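Local coordinates for disulfide bond forming protein (DsbF) (Mycobacterium tuberculosis, PDB 3IOS) that probably acts outside the cell as a thioredoxin-fold thiol oxidase, introducing disulfide bonds into reduced, unfolded secreted proteins, at residues V43-A48 / P117-V122. Sequence-based numbering, arbitrary orientation.
Sequences VLWFWA and PAYAFV
Trp45 and Tyr119 are opposite partners in a non-hydrogen-bonded antiparallel pair, their side chains running alongside one another in the same direction. The five-membered ring of Trp45 and the Tyr119 ring are nearly parallel, 21° apart, but slid so far that they barely overlap; the touch is made by Trp45 CD1 against Tyr119 CE1 at 3.4 Å. Trp45 gets there with CG anti to its backbone N (chi1 167°), while Tyr119 CG sits beside its own N. Tyr119 OH is hydrogen-bonded to Glu57 OE1 on helix 52-67. Further along this face Val43 CG2 rests 3.8 Å from Phe121 CD2, and helix 137-147 packs over both residues.

These are the antiparallel neighbours 43-47 and 118-122 in the central sheet of the thioredoxin fold, the first strand leading into the redox-active Cys51-Cys54 pair. Cis-Pro117, just ahead of the second strand, touches Cys54, the hallmark placement of the thioredoxin cis-proline.

On the other face Phe46 lies against the methyl groups of Ala118 and Ala120. Its ring turns an edge to Ala120 CB, 3.7 Å from CE1, with Ala118 O and Ala120 N also at the edge, in plane; CD1 is 4.0 Å from Ala118 CB, and Trp108 meets the ring edge-to-face. Leu44 CD1 reaches Val122 CG2 at 3.8 Å. Between the faces run Leu44 N to Ala120 O and Ala120 N to Leu44 O, each 2.8 Å; at the Pro117 end, Ala118 N to Phe46 O stretches to a weak 3.4 Å.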
loop_
_atom_site.group_PDB
_atom_site.type_symbol
_atom_site.label_atom_id
_atom_site.label_comp_id
_atom_site.label_asym_id
_atom_site.label_seq_id
_atom_site.Cartn_x
_atom_site.Cartn_y
_atom_site.Cartn_z
ATOM N N VAL A 43 -3.496 0.343 5.470
ATOM C CA VAL A 43 -3.944 0.193 4.097
ATOM C C VAL A 43 -2.723 -0.029 3.229
ATOM O O VAL A 43 -1.790 0.768 3.260
ATOM C CB VAL A 43 -4.665 1.449 3.583
ATOM C CG1 VAL A 43 -5.030 1.270 2.112
ATOM C CG2 VAL A 43 -5.912 1.708 4.408
ATOM N N LEU A 44 -2.719 -1.124 2.478
ATOM C CA LEU A 44 -1.618 -1.393 1.567
ATOM C C LEU A 44 -2.140 -1.098 0.171
ATOM O O LEU A 44 -3.176 -1.617 -0.249
ATOM C CB LEU A 44 -1.148 -2.848 1.676
ATOM C CG LEU A 44 -0.448 -3.154 3.005
ATOM C CD1 LEU A 44 -1.397 -3.939 3.902
ATOM C CD2 LEU A 44 0.829 -3.944 2.764
ATOM N N TRP A 45 -1.426 -0.233 -0.538
ATOM C CA TRP A 45 -1.801 0.164 -1.880
ATOM C C TRP A 45 -0.792 -0.417 -2.864
ATOM O O TRP A 45 0.382 -0.039 -2.858
ATOM C CB TRP A 45 -1.829 1.693 -1.938
ATOM C CG TRP A 45 -1.892 2.289 -3.295
ATOM C CD1 TRP A 45 -2.751 1.957 -4.301
ATOM C CD2 TRP A 45 -1.086 3.362 -3.792
ATOM N NE1 TRP A 45 -2.531 2.757 -5.392
ATOM C CE2 TRP A 45 -1.515 3.630 -5.107
ATOM C CE3 TRP A 45 -0.046 4.128 -3.249
ATOM C CZ2 TRP A 45 -0.935 4.633 -5.899
ATOM C CZ3 TRP A 45 0.531 5.129 -4.038
ATOM C CH2 TRP A 45 0.082 5.369 -5.347
ATOM N N PHE A 46 -1.261 -1.335 -3.704
ATOM C CA PHE A 46 -0.395 -1.992 -4.678
ATOM C C PHE A 46 -0.395 -1.210 -5.977
ATOM O O PHE A 46 -1.444 -1.001 -6.592
ATOM C CB PHE A 46 -0.876 -3.426 -4.905
ATOM C CG PHE A 46 -0.941 -4.239 -3.641
ATOM C CD1 PHE A 46 -1.992 -4.073 -2.739
ATOM C CD2 PHE A 46 0.074 -5.139 -3.329
ATOM C CE1 PHE A 46 -2.026 -4.792 -1.546
ATOM C CE2 PHE A 46 0.045 -5.861 -2.138
ATOM C CZ PHE A 46 -1.006 -5.686 -1.246
ATOM N N TRP A 47 0.790 -0.765 -6.386
ATOM C CA TRP A 47 0.924 0.029 -7.603
ATOM C C TRP A 47 2.128 -0.347 -8.454
ATOM O O TRP A 47 3.040 -1.033 -7.993
ATOM C CB TRP A 47 1.001 1.531 -7.259
ATOM C CG TRP A 47 2.143 1.957 -6.349
ATOM C CD1 TRP A 47 2.138 2.001 -4.984
ATOM C CD2 TRP A 47 3.430 2.441 -6.759
ATOM N NE1 TRP A 47 3.338 2.496 -4.516
ATOM C CE2 TRP A 47 4.147 2.778 -5.586
ATOM C CE3 TRP A 47 4.040 2.639 -8.005
ATOM C CZ2 TRP A 47 5.447 3.283 -5.619
ATOM C CZ3 TRP A 47 5.339 3.144 -8.037
ATOM C CH2 TRP A 47 6.024 3.467 -6.853
ATOM N N ALA A 48 2.097 0.090 -9.709
ATOM C CA ALA A 48 3.188 -0.132 -10.662
ATOM C C ALA A 48 3.447 1.265 -11.223
ATOM O O ALA A 48 2.511 1.991 -11.539
ATOM C CB ALA A 48 2.751 -1.090 -11.771
ATOM N N PRO A 117 -4.444 -1.529 -10.151
ATOM C CA PRO A 117 -4.195 -1.233 -8.742
ATOM C C PRO A 117 -4.999 -2.159 -7.838
ATOM O O PRO A 117 -5.952 -2.806 -8.280
ATOM C CB PRO A 117 -4.639 0.217 -8.620
ATOM C CG PRO A 117 -5.822 0.254 -9.533
ATOM C CD PRO A 117 -5.345 -0.526 -10.747
ATOM N N ALA A 118 -4.593 -2.231 -6.578
ATOM C CA ALA A 118 -5.289 -3.046 -5.595
ATOM C C ALA A 118 -5.056 -2.415 -4.234
ATOM O O ALA A 118 -4.103 -1.650 -4.044
ATOM C CB ALA A 118 -4.771 -4.477 -5.611
ATOM N N TYR A 119 -5.938 -2.733 -3.295
ATOM C CA TYR A 119 -5.852 -2.201 -1.942
ATOM C C TYR A 119 -6.098 -3.308 -0.930
ATOM O O TYR A 119 -6.992 -4.133 -1.115
ATOM C CB TYR A 119 -6.913 -1.113 -1.743
ATOM C CG TYR A 119 -6.713 0.113 -2.591
ATOM C CD1 TYR A 119 -6.067 1.235 -2.077
ATOM C CD2 TYR A 119 -7.132 0.142 -3.920
ATOM C CE1 TYR A 119 -5.840 2.356 -2.862
ATOM C CE2 TYR A 119 -6.906 1.260 -4.719
ATOM C CZ TYR A 119 -6.258 2.363 -4.179
ATOM O OH TYR A 119 -6.026 3.475 -4.954
ATOM N N ALA A 120 -5.298 -3.344 0.129
ATOM C CA ALA A 120 -5.510 -4.333 1.175
ATOM C C ALA A 120 -5.835 -3.544 2.431
ATOM O O ALA A 120 -5.040 -2.712 2.870
ATOM C CB ALA A 120 -4.268 -5.182 1.384
ATOM N N PHE A 121 -7.016 -3.781 2.991
ATOM C CA PHE A 121 -7.423 -3.076 4.198
ATOM C C PHE A 121 -7.234 -3.984 5.398
ATOM O O PHE A 121 -7.734 -5.106 5.433
ATOM C CB PHE A 121 -8.879 -2.606 4.075
ATOM C CG PHE A 121 -9.099 -1.648 2.934
ATOM C CD1 PHE A 121 -9.380 -2.117 1.654
ATOM C CD2 PHE A 121 -8.942 -0.278 3.123
ATOM C CE1 PHE A 121 -9.499 -1.235 0.579
ATOM C CE2 PHE A 121 -9.058 0.609 2.053
ATOM C CZ PHE A 121 -9.336 0.128 0.777
ATOM N N VAL A 122 -6.477 -3.489 6.370
ATOM C CA VAL A 122 -6.178 -4.245 7.573
ATOM C C VAL A 122 -6.784 -3.563 8.787
ATOM O O VAL A 122 -6.448 -2.419 9.078
ATOM C CB VAL A 122 -4.656 -4.332 7.783
ATOM C CG1 VAL A 122 -4.347 -5.233 8.963
ATOM C CG2 VAL A 122 -3.982 -4.839 6.510
#